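Local coordinates for transcriptional regulatory protein FixJ (Sinorhizobium meliloti, PDB 1D5W) that induces expression of the nitrogen-fixation regulatory genes nifA and fixK once activated by FixL, and is represented here by its receiver domain, at residues A[14-19]-A[32-37]; A[42-47]-A[72-77]; A[80-85]-A[99-104]. The protein carries 3 engineered substitutions. One frame throughout, in Å; residues are numbered along the deposited sequence.

Contact 1 (A[14-19]-A[32-37])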
# COMPACT_ATOMS: atom_id res chain seq x y z
N PRO A 14 -3.83 27.94 3.34
CA PRO A 14 -3.23 28.27 2.04
C PRO A 14 -3.13 27.05 1.11
O PRO A 14 -3.47 27.13 -0.08
CB PRO A 14 -1.84 28.80 2.42
CG PRO A 14 -2.06 29.37 3.79
CD PRO A 14 -2.93 28.34 4.44
N VAL A 15 -2.65 25.94 1.65
CA VAL A 15 -2.50 24.71 0.88
C VAL A 15 -3.88 24.18 0.51
O VAL A 15 -4.13 23.81 -0.64
CB VAL A 15 -1.71 23.65 1.69
CG1 VAL A 15 -1.79 22.28 1.01
CG2 VAL A 15 -0.25 24.10 1.83
N ARG A 16 -4.76 24.17 1.50
CA ARG A 16 -6.15 23.74 1.39
C ARG A 16 -6.80 24.48 0.21
O ARG A 16 -7.41 23.87 -0.66
CB ARG A 16 -6.87 24.11 2.69
CG ARG A 16 -8.33 23.78 2.81
CD ARG A 16 -8.90 24.51 4.03
NE ARG A 16 -8.08 24.26 5.21
CZ ARG A 16 -8.11 24.97 6.34
NH1 ARG A 16 -8.93 26.01 6.46
NH2 ARG A 16 -7.31 24.65 7.34
N LYS A 17 -6.64 25.80 0.21
CA LYS A 17 -7.19 26.66 -0.84
C LYS A 17 -6.59 26.47 -2.24
O LYS A 17 -7.33 26.36 -3.21
CB LYS A 17 -7.04 28.14 -0.45
CG LYS A 17 -7.93 28.59 0.70
CD LYS A 17 -7.43 29.91 1.30
CE LYS A 17 -7.31 30.99 0.25
NZ LYS A 17 -6.65 32.20 0.83
N SER A 18 -5.26 26.40 -2.35
CA SER A 18 -4.68 26.26 -3.69
C SER A 18 -5.11 24.97 -4.38
O SER A 18 -5.42 24.98 -5.57
CB SER A 18 -3.16 26.33 -3.65
OG SER A 18 -2.64 25.12 -3.14
N LEU A 19 -5.16 23.87 -3.63
CA LEU A 19 -5.59 22.60 -4.22
C LEU A 19 -7.08 22.69 -4.61
O LEU A 19 -7.50 22.23 -5.67
CB LEU A 19 -5.36 21.45 -3.22
CG LEU A 19 -5.90 20.07 -3.63
CD1 LEU A 19 -5.35 19.71 -5.00
CD2 LEU A 19 -5.47 19.03 -2.61
N MET A 32 -13.93 22.15 0.88
CA MET A 32 -12.80 22.24 1.81
C MET A 32 -13.23 21.93 3.25
O MET A 32 -14.38 22.14 3.64
CB MET A 32 -12.16 23.63 1.81
CG MET A 32 -11.50 24.04 0.52
SD MET A 32 -10.30 25.39 0.74
CE MET A 32 -11.37 26.83 0.51
N HIS A 33 -12.29 21.42 4.03
CA HIS A 33 -12.52 21.09 5.43
C HIS A 33 -11.32 21.63 6.20
O HIS A 33 -10.17 21.52 5.74
CB HIS A 33 -12.64 19.58 5.60
CG HIS A 33 -13.82 19.00 4.89
ND1 HIS A 33 -15.04 18.81 5.51
CD2 HIS A 33 -13.99 18.60 3.61
CE1 HIS A 33 -15.90 18.32 4.64
NE2 HIS A 33 -15.29 18.19 3.48
N GLN A 34 -11.57 22.21 7.37
CA GLN A 34 -10.50 22.79 8.18
C GLN A 34 -9.58 21.79 8.86
O GLN A 34 -8.37 22.02 8.96
CB GLN A 34 -11.08 23.72 9.24
CG GLN A 34 -11.81 24.89 8.66
CD GLN A 34 -12.11 25.94 9.70
OE1 GLN A 34 -12.63 27.01 9.38
NE2 GLN A 34 -11.79 25.64 10.95
N SER A 35 -10.13 20.68 9.32
CA SER A 35 -9.31 19.70 10.01
C SER A 35 -9.82 18.32 9.69
O SER A 35 -10.92 18.16 9.16
CB SER A 35 -9.39 19.90 11.52
OG SER A 35 -10.69 19.55 11.96
N ALA A 36 -9.01 17.32 10.03
CA ALA A 36 -9.40 15.94 9.81
C ALA A 36 -10.53 15.64 10.79
O ALA A 36 -11.46 14.88 10.49
CB ALA A 36 -8.21 15.01 10.06
N GLU A 37 -10.46 16.27 11.96
CA GLU A 37 -11.49 16.07 12.97
C GLU A 37 -12.80 16.56 12.38
O GLU A 37 -13.83 15.89 12.47
CB GLU A 37 -11.16 16.84 14.25
CG GLU A 37 -12.15 16.61 15.39
CD GLU A 37 -11.79 17.38 16.67
OE1 GLU A 37 -12.62 17.41 17.60
OE2 GLU A 37 -10.67 17.95 16.73
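Arg16 and Met32 meet at about a right angle, and the arginine can be followed atom by atom from helix 13-24 to residues 32-34. Its CB passes the methionine sulfur loosely. CG makes the close approach, with Arg16 CG lying 3.3 Å from Met32 SD; CG stands anti to the backbone N (chi1 179°), which sends the chain off the helix toward the strand. Arg16 CD still touches that sulfur and also comes 3.7 Å from His33 O. The chain then bends at chi3 (-51°), and the guanidinium turns along residues 33-34. Arg16 NE is 3.5 Å from His33 O, but the angle is too poor for a hydrogen bond; NE is instead bonded to Asp10 O. This is the setting of a beta-alpha-beta crossover: strand 5-9, helix 13-24 and strand 29-33 form the first such unit of the CheY-like receiver domain, and Arg16 lies between the returning strand and the loop holding Asp10 and Asp11, both magnesium-binding residues of the active site, whose side chains are about 5 Å from its own. At the tip, Gln34 CA sits over the centre of one guanidinium face, 3.7 Å from Arg16 CZ. NH1 packs on the Gln34 side chain, Arg16 NH1 to Gln34 CG being 3.8 Å, while the guanidinium and amide planes differ by only 21°. NH2 approaches Gln34 O at an angle unsuited to bonding, and its hydrogen bond is made elsewhere. On the helix side of the methionine, Met32 SD lies 3.6 Å from Arg16 O, and its methyl, Met32 CE, reaches Lys17 CG at 3.9 Å. Beyond Gln34 the chain enters helix 36-42, where Ser35 OG caps Ala38 N.

Contact 2 (A[42-47]-A[72-77]); sequences FAPDVR and LKINIP. With SO4 (sulfate ion), chain D.
Two isoleucine ends carry the tight part of this contact. Ile74 CD1 presses on the methyl of Ala43, with Ala43 CB 3.6 Å from Ile74 CD1, and two residues further on Ile76 CD1 meets the branch point of Val46, Val46 CB to Ile76 CD1 being 3.7 Å. In both isoleucines CG1 is anti to the carbonyl carbon (chi1 -66° in Ile74, -70° in Ile76) and the chain beyond it is extended, which carries each CD1 out toward residues 43-46. Ile76 and Val46 cross at about a right angle, and Val46 CG1 adds a second touch. Phe39 packs against this second pair, Leu69 against the first.

The outer side is looser. Pro44 CD stays 4.4 Å from Ile74 CD1, and no hydrogen bond joins the two segments. Arg47 instead ties its own loop: Arg47 NH2 donates to Pro44 O at 3.1 Å and to Val46 O at 3.0 Å. Both acceptors lie near the guanidinium plane, although the donor stands well above the carbonyl plane of Val46. A sulfate, probably from the crystallisation liquor, is held only weakly by the backbone N of Ile76.

Residues 43-45 form a 3-10 turn leading to strand 49-52, and Lys73, in a Schellman motif, ends helix 62-71 before strand 78-82; such helix-to-strand connections lie at the N-terminal edge of the parallel sheet, opposite the phosphorylation site, in the receiver fold.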
# COMPACT_ATOMS: atom_id res chain seq x y z
N PHE A 42 -18.11 15.10 9.86
CA PHE A 42 -19.00 15.24 8.70
C PHE A 42 -19.09 13.96 7.87
O PHE A 42 -20.08 13.72 7.18
CB PHE A 42 -18.49 16.40 7.83
CG PHE A 42 -19.33 16.66 6.59
CD1 PHE A 42 -20.56 17.31 6.69
CD2 PHE A 42 -18.89 16.25 5.34
CE1 PHE A 42 -21.35 17.55 5.54
CE2 PHE A 42 -19.67 16.49 4.19
CZ PHE A 42 -20.89 17.14 4.29
N ALA A 43 -18.05 13.13 7.94
CA ALA A 43 -18.00 11.89 7.14
C ALA A 43 -19.27 11.04 7.10
O ALA A 43 -19.67 10.55 6.04
CB ALA A 43 -16.80 11.02 7.59
N PRO A 44 -19.91 10.82 8.25
CA PRO A 44 -21.11 10.00 8.15
C PRO A 44 -22.17 10.55 7.19
O PRO A 44 -23.04 9.80 6.73
CB PRO A 44 -21.59 9.87 9.61
CG PRO A 44 -20.94 11.05 10.31
CD PRO A 44 -19.60 11.17 9.65
N ASP A 45 -22.10 11.84 6.86
CA ASP A 45 -23.08 12.42 5.93
C ASP A 45 -22.66 12.43 4.44
O ASP A 45 -23.49 12.69 3.57
CB ASP A 45 -23.44 13.84 6.34
CG ASP A 45 -24.27 13.89 7.60
OD1 ASP A 45 -25.19 13.04 7.73
OD2 ASP A 45 -24.01 14.77 8.44
N VAL A 46 -21.39 12.13 4.17
CA VAL A 46 -20.91 12.14 2.80
C VAL A 46 -21.55 11.08 1.91
O VAL A 46 -21.72 9.93 2.31
CB VAL A 46 -19.36 11.95 2.74
CG1 VAL A 46 -18.90 11.79 1.28
CG2 VAL A 46 -18.66 13.15 3.38
N ARG A 47 -21.92 11.49 0.70
CA ARG A 47 -22.49 10.58 -0.27
C ARG A 47 -21.72 10.85 -1.56
O ARG A 47 -21.58 12.00 -1.96
CB ARG A 47 -23.98 10.89 -0.47
CG ARG A 47 -24.85 10.75 0.79
CD ARG A 47 -25.04 9.28 1.22
NE ARG A 47 -25.91 9.16 2.39
CZ ARG A 47 -25.53 9.35 3.65
NH1 ARG A 47 -26.40 9.23 4.64
NH2 ARG A 47 -24.26 9.64 3.93
N LEU A 72 -15.38 3.50 11.75
CA LEU A 72 -16.78 3.89 11.62
C LEU A 72 -17.40 3.14 10.45
O LEU A 72 -18.59 3.29 10.15
CB LEU A 72 -16.89 5.40 11.40
N LYS A 73 -16.59 2.31 9.79
CA LYS A 73 -17.04 1.53 8.64
C LYS A 73 -17.84 2.43 7.69
O LYS A 73 -19.01 2.16 7.39
CB LYS A 73 -17.89 0.35 9.11
N ILE A 74 -17.19 3.48 7.22
CA ILE A 74 -17.82 4.45 6.32
C ILE A 74 -17.58 4.14 4.83
O ILE A 74 -18.54 4.07 4.05
CB ILE A 74 -17.33 5.88 6.66
CG1 ILE A 74 -17.85 6.27 8.05
CG2 ILE A 74 -17.80 6.88 5.61
CD1 ILE A 74 -17.29 7.55 8.59
N ASN A 75 -16.32 3.94 4.45
CA ASN A 75 -15.96 3.62 3.06
C ASN A 75 -16.04 4.80 2.10
O ASN A 75 -17.06 5.02 1.42
CB ASN A 75 -16.82 2.45 2.53
N ILE A 76 -14.94 5.55 2.04
CA ILE A 76 -14.79 6.71 1.17
C ILE A 76 -13.42 6.63 0.50
O ILE A 76 -12.39 6.76 1.17
CB ILE A 76 -14.87 8.05 1.97
CG1 ILE A 76 -16.30 8.28 2.48
CG2 ILE A 76 -14.44 9.22 1.08
CD1 ILE A 76 -16.50 9.59 3.27
N PRO A 77 -13.38 6.39 -0.83
CA PRO A 77 -12.10 6.30 -1.55
C PRO A 77 -11.22 7.48 -1.12
O PRO A 77 -11.66 8.65 -1.17
CB PRO A 77 -12.51 6.41 -3.02
CG PRO A 77 -13.92 5.85 -3.02
CD PRO A 77 -14.52 6.40 -1.75
S SO4 D . -11.62 3.91 3.77
O1 SO4 D . -11.81 2.73 4.64
O2 SO4 D . -10.17 4.26 3.72
O3 SO4 D . -12.11 3.60 2.41
O4 SO4 D . -12.38 5.05 4.32

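Contact 3 (A[80-85]-A[99-104]); sequences VITGHG and VDFIEK
Strands 78-82 and 100-103 run parallel as neighbours, their short segments 4.8 Å apart at closest, with N-to-C directions 16° from parallel and Val80, Ile81 and Thr82 opposite Phe101, Ile102 and Glu103. They are the two strands of the last beta-alpha-beta crossover of the receiver domain, joined through helix 87-95. Four backbone hydrogen bonds alternate between them, from Val80 N to Asp100 O through to Lys104 N to Thr82 O.

On one face Phe101 lies obliquely against Val80 and Thr82, Val80 CB being 3.8 Å from Phe101 CD1 and Thr82 CG2 also 3.8 Å from Phe101 CZ; Gly85 CA comes to the ring edge. Ile81 and Ile102 share the other face. Past the strand end, the extended Lys104 chain crosses beside Thr82 and Gly83, Lys104 CE 3.8 Å from Ile81 CD1. Lys104 NZ and Gly83 N both hydrogen-bond OP1 of the aspartylphosphate at position 54, and Thr82 OG1 bonds OP2; residues at and just past the C-terminal strand ends thus hold the phosphoryl group. Thr82 OG1, anti to the backbone N (chi1 -172°), also receives His84 N in an ST turn. Asp100 OD1 pairs with Lys95 of the second subunit. One water accepts from Gly85 N at 2.7 Å and donates to Glu103 OE2 at 3.0 Å.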
# COMPACT_ATOMS: atom_id res chain seq x y z
N VAL A 80 -3.92 10.06 -0.11
CA VAL A 80 -3.15 10.83 0.84
C VAL A 80 -2.08 11.56 0.05
O VAL A 80 -1.46 10.96 -0.83
CB VAL A 80 -2.44 9.92 1.85
CG1 VAL A 80 -1.59 10.76 2.82
CG2 VAL A 80 -3.45 9.08 2.61
N ILE A 81 -1.89 12.85 0.30
CA ILE A 81 -0.83 13.58 -0.39
C ILE A 81 0.03 14.16 0.71
O ILE A 81 -0.48 14.55 1.77
CB ILE A 81 -1.36 14.71 -1.32
CG1 ILE A 81 -2.33 15.62 -0.57
CG2 ILE A 81 -1.99 14.08 -2.59
CD1 ILE A 81 -2.72 16.88 -1.36
N THR A 82 1.34 14.21 0.49
CA THR A 82 2.24 14.71 1.52
C THR A 82 3.61 15.11 0.99
O THR A 82 4.12 14.54 0.01
CB THR A 82 2.47 13.62 2.59
OG1 THR A 82 3.22 14.16 3.69
CG2 THR A 82 3.28 12.45 1.98
N GLY A 83 4.21 16.09 1.66
CA GLY A 83 5.53 16.52 1.28
C GLY A 83 6.51 15.97 2.29
O GLY A 83 7.71 16.24 2.23
N HIS A 84 6.00 15.20 3.23
CA HIS A 84 6.84 14.62 4.27
C HIS A 84 6.45 13.17 4.53
O HIS A 84 6.13 12.80 5.66
CB HIS A 84 6.69 15.41 5.58
CG HIS A 84 6.84 16.89 5.41
ND1 HIS A 84 5.80 17.70 5.01
CD2 HIS A 84 7.90 17.71 5.62
CE1 HIS A 84 6.21 18.96 4.98
NE2 HIS A 84 7.48 18.99 5.34
N GLY A 85 6.47 12.36 3.48
CA GLY A 85 6.12 10.96 3.65
C GLY A 85 7.35 10.07 3.71
O GLY A 85 8.49 10.53 3.62
N VAL A 99 -6.49 4.56 -1.80
CA VAL A 99 -6.42 4.24 -3.22
C VAL A 99 -5.05 4.64 -3.74
O VAL A 99 -4.60 4.19 -4.80
CB VAL A 99 -7.49 5.04 -4.01
CG1 VAL A 99 -7.29 4.84 -5.51
CG2 VAL A 99 -8.88 4.61 -3.58
N ASP A 100 -4.39 5.53 -2.99
CA ASP A 100 -3.07 6.02 -3.37
C ASP A 100 -2.47 6.95 -2.32
O ASP A 100 -3.18 7.55 -1.49
CB ASP A 100 -3.16 6.72 -4.73
CG ASP A 100 -1.87 6.61 -5.53
OD1 ASP A 100 -1.94 6.77 -6.77
OD2 ASP A 100 -0.79 6.37 -4.93
N PHE A 101 -1.15 7.06 -2.39
CA PHE A 101 -0.35 7.86 -1.48
C PHE A 101 0.64 8.52 -2.43
O PHE A 101 1.49 7.85 -3.00
CB PHE A 101 0.36 6.92 -0.51
CG PHE A 101 1.21 7.61 0.51
CD1 PHE A 101 0.72 7.83 1.79
CD2 PHE A 101 2.52 7.96 0.21
CE1 PHE A 101 1.52 8.39 2.77
CE2 PHE A 101 3.34 8.52 1.18
CZ PHE A 101 2.84 8.74 2.48
N ILE A 102 0.53 9.84 -2.60
CA ILE A 102 1.38 10.54 -3.54
C ILE A 102 2.21 11.63 -2.92
O ILE A 102 1.70 12.41 -2.10
CB ILE A 102 0.52 11.16 -4.64
CG1 ILE A 102 -0.47 10.11 -5.17
CG2 ILE A 102 1.42 11.71 -5.75
CD1 ILE A 102 -1.47 10.65 -6.20
N GLU A 103 3.47 11.71 -3.33
CA GLU A 103 4.40 12.70 -2.81
C GLU A 103 4.41 14.03 -3.56
O GLU A 103 4.32 14.07 -4.80
CB GLU A 103 5.82 12.12 -2.77
CG GLU A 103 5.98 10.95 -1.80
CD GLU A 103 7.42 10.47 -1.66
OE1 GLU A 103 8.02 10.05 -2.69
OE2 GLU A 103 7.94 10.51 -0.53
N LYS A 104 4.53 15.12 -2.81
CA LYS A 104 4.60 16.46 -3.39
C LYS A 104 6.07 16.78 -3.67
O LYS A 104 6.96 16.27 -2.99
CB LYS A 104 4.04 17.49 -2.41
CG LYS A 104 2.58 17.27 -2.01
CD LYS A 104 2.24 18.15 -0.83
CE LYS A 104 0.76 18.04 -0.47
NZ LYS A 104 0.47 18.74 0.83
O HOH W 1 7.41 13.00 1.02

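How the contacts relate
The three contacts follow one another in series along the chain, none nested or crossed. Contact 1 closes first, around the second half of helix 13-24, the turn after it and most of strand 29-33. Contact 2 then closes a longer loop running through strand 49-52 and helix 62-71. Contact 3 closes last, around helix 87-95. Contacts 1 and 3 reach the two outermost strands of the same sheet, 29-33 and 100-103. Side chains join them: His33 CE1 is 3.7 Å from Phe42 CD2, linking contacts 1 and 2; Leu19 CD2 lies 3.7 Å from Ile81 CD1, linking contacts 1 and 3; and Pro77 CB approaches Val99 CG2 between contacts 2 and 3, whose centres are about 21 Å apart.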